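Local coordinates for protein ATP phosphoribosyltransferase regulatory subunit (Lactococcus lactis, PDB 1Z7M) that is required for the first step of histidine biosynthesis and may let histidine feed back on ATP phosphoribosyltransferase activity, at residues B[99-104]-B[124-129]; B[206-211]-B[230-235]; B[179-184]-B[285-290]. All blocks are in the same frame, centred on the assembly; numbering follows the deposited sequence.

In the fold
Interactions 1 and 3 are buried and reach the same large mixed sheet of the class II synthetase-like fold, with centres about 22 Å apart. Interaction 1 joins a loop and helix start to strand 118-127 through a stacked arginine and aromatic edges, without a hydrogen bond across it. Interaction 3 is true sheet pairing, between strands 175-181 and 288-294, and relies mainly on backbone hydrogen bonds. Interaction 2 is only partly buried. It lies in the helical part inserted between those two strands, about 18 Å from interaction 3 between centres and on the opposite side of the chain's centre from interaction 1. Its chemistry is mostly apolar, with one aromatic ring in the middle, and another protein touches it.

Interaction 1 of 3, residues B[99-104]-B[124-129]; sequences YDFTLP and GKIFRK
Tyr99 and Arg128 carry this contact as a stacked pair. The guanidinium of Arg128 lies over one face of the Tyr99 ring, with centres 4.1 Å apart and planes at 20°. The overlap is off-centre: Arg128 NH1 sits toward the rim, 3.5 Å from Tyr99 CE2. It is also a cation-pi contact, Arg128 CZ lying 31° off the normal of the Tyr99 ring. The two side chains cross at about a right angle. A bend at chi3 of Arg128 (109°) turns the guanidinium onto the ring, while its CG stays 3.5 Å from Tyr99 CE1. The ring edge faces the backbone, with Phe127 O 3.6 Å from Tyr99 CD1. Arg128 NH1 is also 3.0 Å from Tyr99 O, but the angle is too poor for a hydrogen bond. The phenol oxygen is held elsewhere, by Thr78 O.

Ile126 points toward the other segment. Its CB comes 3.6 Å from Tyr99 O, and its CG2 is 3.5 Å from Phe101 CD1. The Phe101 ring meets the strand edge-on, with CZ 3.4 Å from Gly124 C. Here the ring meets the backbone of Gly124, which has no side chain. Asp100 precedes the turn into helix 102-111 and makes a capping bond, accepting from Leu103 N.

By sequence, 124-129 runs into motif 2 of the class II synthetases, and Arg128 probably matches the arginine of that motif. The strand pairs with strand 139-148 through backbone bonds of Gly124 with Gln142 and Ile126 with Asn140; just past it, Arg128 bonds to Thr138. Phe101 stacks on Tyr122 of strand 118-127. Helix 66-70 brings Tyr69 against Asp100 and Leu103. Ser62 of the second subunit packs on Lys125 and Phe127, while helix 102-111 leads away from the contact.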
# COMPACT_ATOMS: atom_id res chain seq x y z
N TYR B 99 13.81 6.80 6.91
CA TYR B 99 14.98 6.21 6.29
C TYR B 99 16.27 6.93 6.69
O TYR B 99 17.34 6.32 6.72
CB TYR B 99 14.86 6.27 4.78
CG TYR B 99 15.90 5.44 4.05
CD1 TYR B 99 15.79 4.05 4.00
CD2 TYR B 99 16.96 6.04 3.38
CE1 TYR B 99 16.70 3.28 3.30
CE2 TYR B 99 17.88 5.28 2.67
CZ TYR B 99 17.74 3.89 2.63
OH TYR B 99 18.60 3.13 1.90
N ASP B 100 16.16 8.22 6.98
CA ASP B 100 17.33 9.01 7.33
C ASP B 100 17.00 10.04 8.39
O ASP B 100 15.88 10.53 8.44
CB ASP B 100 17.87 9.68 6.06
CG ASP B 100 18.96 10.68 6.34
OD1 ASP B 100 18.66 11.89 6.43
OD2 ASP B 100 20.13 10.26 6.48
N PHE B 101 17.97 10.35 9.24
CA PHE B 101 17.76 11.34 10.29
C PHE B 101 18.27 12.72 9.90
O PHE B 101 17.75 13.72 10.37
CB PHE B 101 18.46 10.91 11.60
CG PHE B 101 17.59 10.14 12.56
CD1 PHE B 101 17.78 8.78 12.76
CD2 PHE B 101 16.61 10.79 13.29
CE1 PHE B 101 17.00 8.07 13.68
CE2 PHE B 101 15.82 10.09 14.21
CZ PHE B 101 16.02 8.72 14.40
N THR B 102 19.29 12.79 9.04
CA THR B 102 19.85 14.08 8.65
C THR B 102 18.89 14.94 7.84
O THR B 102 18.65 16.10 8.17
CB THR B 102 21.17 13.89 7.87
OG1 THR B 102 22.09 13.16 8.67
CG2 THR B 102 21.79 15.22 7.57
N LEU B 103 18.33 14.36 6.79
CA LEU B 103 17.40 15.07 5.92
C LEU B 103 16.30 15.84 6.63
O LEU B 103 16.09 17.02 6.38
CB LEU B 103 16.78 14.11 4.92
CG LEU B 103 17.54 14.03 3.61
CD1 LEU B 103 16.89 13.03 2.65
CD2 LEU B 103 17.55 15.42 3.00
N PRO B 104 15.56 15.17 7.52
CA PRO B 104 14.48 15.86 8.23
C PRO B 104 14.97 16.96 9.18
O PRO B 104 14.26 17.93 9.43
CB PRO B 104 13.75 14.73 8.95
CG PRO B 104 14.82 13.74 9.19
CD PRO B 104 15.60 13.74 7.90
N GLY B 124 16.88 7.66 17.95
CA GLY B 124 15.81 6.85 17.42
C GLY B 124 16.31 5.92 16.35
O GLY B 124 17.52 5.76 16.17
N LYS B 125 15.40 5.31 15.61
CA LYS B 125 15.82 4.39 14.58
C LYS B 125 15.29 4.64 13.19
O LYS B 125 14.23 5.23 13.01
CB LYS B 125 15.49 2.97 15.01
CG LYS B 125 14.06 2.77 15.38
CD LYS B 125 13.74 1.31 15.67
CE LYS B 125 14.40 0.82 16.95
NZ LYS B 125 13.87 -0.53 17.31
N ILE B 126 16.09 4.21 12.21
CA ILE B 126 15.77 4.31 10.79
C ILE B 126 15.48 2.88 10.35
O ILE B 126 15.91 1.94 11.02
CB ILE B 126 16.96 4.84 9.95
CG1 ILE B 126 18.19 3.97 10.18
CG2 ILE B 126 17.24 6.27 10.31
CD1 ILE B 126 19.28 4.27 9.18
N PHE B 127 14.77 2.73 9.24
CA PHE B 127 14.41 1.40 8.75
C PHE B 127 14.84 1.16 7.32
O PHE B 127 14.32 1.80 6.40
CB PHE B 127 12.90 1.21 8.86
CG PHE B 127 12.33 1.62 10.18
CD1 PHE B 127 11.99 2.94 10.43
CD2 PHE B 127 12.18 0.68 11.21
CE1 PHE B 127 11.50 3.32 11.68
CE2 PHE B 127 11.70 1.06 12.46
CZ PHE B 127 11.37 2.38 12.69
N ARG B 128 15.78 0.24 7.14
CA ARG B 128 16.28 -0.12 5.81
C ARG B 128 16.05 -1.62 5.66
O ARG B 128 16.00 -2.33 6.65
CB ARG B 128 17.78 0.18 5.70
CG ARG B 128 18.19 1.61 6.05
CD ARG B 128 19.68 1.73 6.44
NE ARG B 128 20.51 2.41 5.44
CZ ARG B 128 20.41 3.69 5.08
NH1 ARG B 128 19.52 4.50 5.64
NH2 ARG B 128 21.22 4.18 4.15
N LYS B 129 15.91 -2.10 4.43
CA LYS B 129 15.70 -3.53 4.20
C LYS B 129 17.01 -4.26 3.97
O LYS B 129 17.91 -3.74 3.32
CB LYS B 129 14.83 -3.76 2.97
CG LYS B 129 13.39 -3.45 3.17
CD LYS B 129 12.68 -3.69 1.89
CE LYS B 129 11.20 -3.49 2.07
NZ LYS B 129 10.50 -3.61 0.76

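Interaction 2 of 3, residues B[206-211]-B[230-235]; sequences KDLSGL and EIFITN
A Schellman motif closes helix 196-204 here, and the turn that follows it packs on Phe232, where the chain leaves helix 222-231. Lys206 is the C-prime residue of the motif, with phi at 45°. Asp207 comes next as the N-cap of helix 208-217. Its OD1 accepts from Gly210 N, 2.7 Å away, from above the carboxylate plane. Lys206 and Asp207 thus end one helix and start the next in adjacent positions.

Phe232 fills the inside of this corner. Its side chain points toward the other segment, and Leu202 and Leu203 of helix 196-204 also touch it. Leu211 comes from the opposite direction and sets CD2 over the middle of the ring, 3.5 Å from its centroid and 6° off the normal. This is a CH-pi contact over the face. The CG of Leu211 is anti to its backbone N (chi1 168°), which carries the branch inward from the helix. Leu208 slides past the ring instead, with its CD2 3.7 Å from Phe232 CD2. The same methyl reaches Ile233 CG2 at 3.9 Å. Asp207 N lies at the ring edge, 4.0 Å from Phe232 CE2.

The outer side faces another protein of the assembly. An aromatic side chain of that protein makes a cation-pi contact with Lys206, and an apolar one packs on Ile233. A phosphate ion, probably from the crystallisation liquor, lies about 5 Å from the Lys206 side chain. Within the contact, Lys206 runs extended until a bend at chi4, and its NZ makes one weak hydrogen bond to Phe232 O at 3.5 Å.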
# COMPACT_ATOMS: atom_id res chain seq x y z
N LYS B 206 40.25 -1.15 -1.90
CA LYS B 206 41.68 -1.17 -1.69
C LYS B 206 42.22 -2.22 -2.61
O LYS B 206 43.00 -3.11 -2.25
CB LYS B 206 42.04 -1.43 -0.23
CG LYS B 206 41.65 -0.28 0.68
CD LYS B 206 42.36 -0.36 2.02
CE LYS B 206 41.97 0.79 2.92
NZ LYS B 206 42.07 2.09 2.22
N ASP B 207 41.72 -2.09 -3.81
CA ASP B 207 42.04 -2.97 -4.89
C ASP B 207 43.53 -2.72 -5.35
O ASP B 207 43.76 -2.24 -6.45
CB ASP B 207 41.05 -2.78 -6.04
CG ASP B 207 41.19 -3.84 -7.12
OD1 ASP B 207 42.26 -4.48 -7.18
OD2 ASP B 207 40.23 -4.03 -7.89
N LEU B 208 44.56 -3.10 -4.51
CA LEU B 208 46.03 -2.92 -4.79
C LEU B 208 46.47 -3.42 -6.15
O LEU B 208 47.26 -2.77 -6.84
CB LEU B 208 46.88 -3.64 -3.73
CG LEU B 208 46.62 -3.21 -2.27
CD1 LEU B 208 47.52 -3.98 -1.30
CD2 LEU B 208 46.82 -1.71 -2.11
N SER B 209 45.94 -4.58 -6.54
CA SER B 209 46.25 -5.17 -7.81
C SER B 209 45.60 -4.39 -8.96
O SER B 209 46.20 -4.19 -10.03
CB SER B 209 45.78 -6.62 -7.82
OG SER B 209 46.19 -7.28 -9.01
N GLY B 210 44.38 -3.94 -8.73
CA GLY B 210 43.69 -3.19 -9.75
C GLY B 210 44.34 -1.83 -9.87
O GLY B 210 44.45 -1.27 -10.95
N LEU B 211 44.77 -1.28 -8.75
CA LEU B 211 45.41 0.03 -8.77
C LEU B 211 46.71 -0.02 -9.56
O LEU B 211 47.03 0.92 -10.27
CB LEU B 211 45.72 0.47 -7.34
CG LEU B 211 46.63 1.68 -7.19
CD1 LEU B 211 45.97 2.87 -7.81
CD2 LEU B 211 46.92 1.92 -5.72
N GLU B 230 50.63 4.49 -1.92
CA GLU B 230 50.77 4.66 -0.48
C GLU B 230 49.49 4.96 0.31
O GLU B 230 49.22 4.29 1.31
CB GLU B 230 51.79 5.78 -0.22
CG GLU B 230 52.60 5.65 1.07
CD GLU B 230 53.58 4.49 1.04
OE1 GLU B 230 54.43 4.41 1.96
OE2 GLU B 230 53.49 3.65 0.11
N ILE B 231 48.71 5.95 -0.12
CA ILE B 231 47.49 6.31 0.59
C ILE B 231 46.52 5.15 0.72
O ILE B 231 45.51 5.25 1.42
CB ILE B 231 46.74 7.44 -0.10
CG1 ILE B 231 46.31 6.98 -1.49
CG2 ILE B 231 47.60 8.67 -0.15
CD1 ILE B 231 45.33 7.91 -2.17
N PHE B 232 46.82 4.05 0.04
CA PHE B 232 45.97 2.87 0.12
C PHE B 232 46.29 2.04 1.35
O PHE B 232 45.43 1.29 1.80
CB PHE B 232 46.19 1.96 -1.08
CG PHE B 232 45.24 2.20 -2.22
CD1 PHE B 232 45.09 3.46 -2.78
CD2 PHE B 232 44.55 1.13 -2.78
CE1 PHE B 232 44.28 3.65 -3.88
CE2 PHE B 232 43.74 1.32 -3.88
CZ PHE B 232 43.61 2.57 -4.44
N ILE B 233 47.50 2.14 1.89
CA ILE B 233 47.86 1.31 3.03
C ILE B 233 48.61 1.91 4.20
O ILE B 233 49.19 1.15 4.99
CB ILE B 233 48.68 0.08 2.58
CG1 ILE B 233 50.04 0.53 2.05
CG2 ILE B 233 47.93 -0.71 1.51
CD1 ILE B 233 50.94 -0.62 1.63
N THR B 234 48.64 3.23 4.33
CA THR B 234 49.35 3.84 5.46
C THR B 234 48.81 5.16 5.96
O THR B 234 48.32 5.97 5.18
CB THR B 234 50.83 4.09 5.17
OG1 THR B 234 51.46 4.58 6.36
CG2 THR B 234 50.99 5.14 4.08
N ASN B 235 48.93 5.38 7.26
CA ASN B 235 48.49 6.64 7.85
C ASN B 235 49.63 7.26 8.66
O ASN B 235 49.37 8.09 9.55
CB ASN B 235 47.28 6.45 8.78
CG ASN B 235 46.39 5.32 8.35
OD1 ASN B 235 46.78 4.16 8.40
ND2 ASN B 235 45.17 5.65 7.94

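Interaction 3 of 3, residues B[179-184]-B[285-290]; sequences IGSAKF and YTDLMF
Met289 lies along the backbone of residues 180-182. Its CB is in the plane of the Tyr285 ring, at the edge. CG stands between the backbone N and the carbonyl carbon (chi1 57°), and the chain is extended beyond it. CG comes 3.9 Å from Gly180 C, where there is no side chain. SD follows, 4.1 Å from Ala182 N. The terminal CE ends 4.0 Å from Ser181 N. Met278 and Pro280 cover the same side chain from nearby loops.

The pairing is antiparallel, between strands 175-181 and 288-294 of the large mixed sheet of the class II synthetase-like fold. It brings together the two ends of the mostly helical region 182-287. Gly180 and Met289 form the hydrogen-bonded pair. Gly180 N donates to Met289 O at 2.9 Å, nearly along the carbonyl axis but bent at the hydrogen (136°), and the return bond from Met289 N is weak. The flanking pairs, Ile179 with Phe290 and Ser181 with Leu288, are non-hydrogen-bonded. Their side chains lie on the face away from Met289, where helix 152-169 packs on Ile179, Leu288 and Phe290. There Ile179 CG2 meets Phe290 CB at 4.0 Å.

Beyond Ser181 the chain turns into helix 182-191. Ser181 OG caps it by accepting from Phe184 N. That hydroxyl also donates to Asp287 OD1, 3.0 Å away, from above the carboxylate plane. The other carboxylate oxygen, OD2, lies against the aliphatic part of Lys183. Lys183 NZ stays 5.7 Å from Asp287 OD2, too far for a salt bridge. Ala182 N donates to Asp287 O at 2.7 Å, with an N-H...O angle of 166°.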
# COMPACT_ATOMS: atom_id res chain seq x y z
N ILE B 179 40.10 10.56 10.07
CA ILE B 179 39.61 11.76 9.40
C ILE B 179 40.12 11.83 7.97
O ILE B 179 41.16 11.26 7.64
CB ILE B 179 40.03 13.03 10.13
CG1 ILE B 179 41.55 13.08 10.27
CG2 ILE B 179 39.37 13.07 11.48
CD1 ILE B 179 42.04 14.35 10.92
N GLY B 180 39.38 12.53 7.13
CA GLY B 180 39.77 12.64 5.74
C GLY B 180 39.24 13.90 5.09
O GLY B 180 38.63 14.75 5.75
N SER B 181 39.48 14.02 3.78
CA SER B 181 39.05 15.18 3.03
C SER B 181 38.47 14.86 1.65
O SER B 181 39.14 14.27 0.81
CB SER B 181 40.22 16.13 2.87
OG SER B 181 39.85 17.24 2.08
N ALA B 182 37.22 15.25 1.43
CA ALA B 182 36.56 15.02 0.15
C ALA B 182 37.31 15.83 -0.88
O ALA B 182 37.46 15.42 -2.03
CB ALA B 182 35.11 15.46 0.22
N LYS B 183 37.78 17.00 -0.47
CA LYS B 183 38.50 17.90 -1.35
C LYS B 183 39.82 17.29 -1.84
O LYS B 183 40.22 17.49 -2.99
CB LYS B 183 38.76 19.21 -0.61
CG LYS B 183 38.72 20.45 -1.49
CD LYS B 183 38.87 21.71 -0.64
CE LYS B 183 39.06 22.99 -1.48
NZ LYS B 183 40.30 22.96 -2.35
N PHE B 184 40.52 16.57 -0.97
CA PHE B 184 41.77 15.93 -1.33
C PHE B 184 41.39 14.74 -2.21
O PHE B 184 42.04 14.47 -3.22
CB PHE B 184 42.49 15.46 -0.07
CG PHE B 184 43.76 14.67 -0.33
CD1 PHE B 184 45.01 15.25 -0.14
CD2 PHE B 184 43.70 13.33 -0.72
CE1 PHE B 184 46.18 14.52 -0.34
CE2 PHE B 184 44.87 12.59 -0.92
CZ PHE B 184 46.10 13.18 -0.73
N TYR B 285 29.05 15.23 0.16
CA TYR B 285 30.01 15.51 1.21
C TYR B 285 31.01 16.57 0.74
O TYR B 285 31.81 16.33 -0.17
CB TYR B 285 30.74 14.24 1.62
CG TYR B 285 30.11 13.51 2.79
CD1 TYR B 285 28.74 13.23 2.81
CD2 TYR B 285 30.88 13.04 3.85
CE1 TYR B 285 28.16 12.50 3.86
CE2 TYR B 285 30.32 12.31 4.90
CZ TYR B 285 28.95 12.04 4.90
OH TYR B 285 28.38 11.33 5.93
N THR B 286 30.94 17.73 1.39
CA THR B 286 31.78 18.89 1.08
C THR B 286 33.28 18.71 1.26
O THR B 286 34.03 18.83 0.29
CB THR B 286 31.35 20.11 1.93
OG1 THR B 286 29.99 20.43 1.65
CG2 THR B 286 32.23 21.31 1.62
N ASP B 287 33.73 18.44 2.48
CA ASP B 287 35.17 18.27 2.69
C ASP B 287 35.54 17.34 3.85
O ASP B 287 35.90 16.18 3.63
CB ASP B 287 35.80 19.65 2.90
CG ASP B 287 37.32 19.59 2.87
OD1 ASP B 287 37.89 18.88 3.70
OD2 ASP B 287 37.93 20.25 2.01
N LEU B 288 35.47 17.84 5.07
CA LEU B 288 35.79 17.01 6.22
C LEU B 288 34.81 15.85 6.32
O LEU B 288 33.61 16.03 6.10
CB LEU B 288 35.75 17.83 7.52
CG LEU B 288 35.84 17.01 8.80
CD1 LEU B 288 37.16 16.24 8.86
CD2 LEU B 288 35.67 17.92 10.01
N MET B 289 35.34 14.67 6.63
CA MET B 289 34.56 13.45 6.78
C MET B 289 35.33 12.53 7.72
O MET B 289 36.55 12.47 7.65
CB MET B 289 34.35 12.78 5.42
CG MET B 289 35.62 12.44 4.67
SD MET B 289 35.31 11.91 2.97
CE MET B 289 36.83 11.29 2.52
N PHE B 290 34.64 11.81 8.60
CA PHE B 290 35.33 10.96 9.57
C PHE B 290 34.60 9.70 9.98
O PHE B 290 33.38 9.68 10.05
CB PHE B 290 35.64 11.79 10.80
CG PHE B 290 34.47 12.61 11.27
CD1 PHE B 290 33.60 12.12 12.23
CD2 PHE B 290 34.22 13.86 10.71
CE1 PHE B 290 32.49 12.86 12.63
CE2 PHE B 290 33.11 14.60 11.10
CZ PHE B 290 32.25 14.10 12.06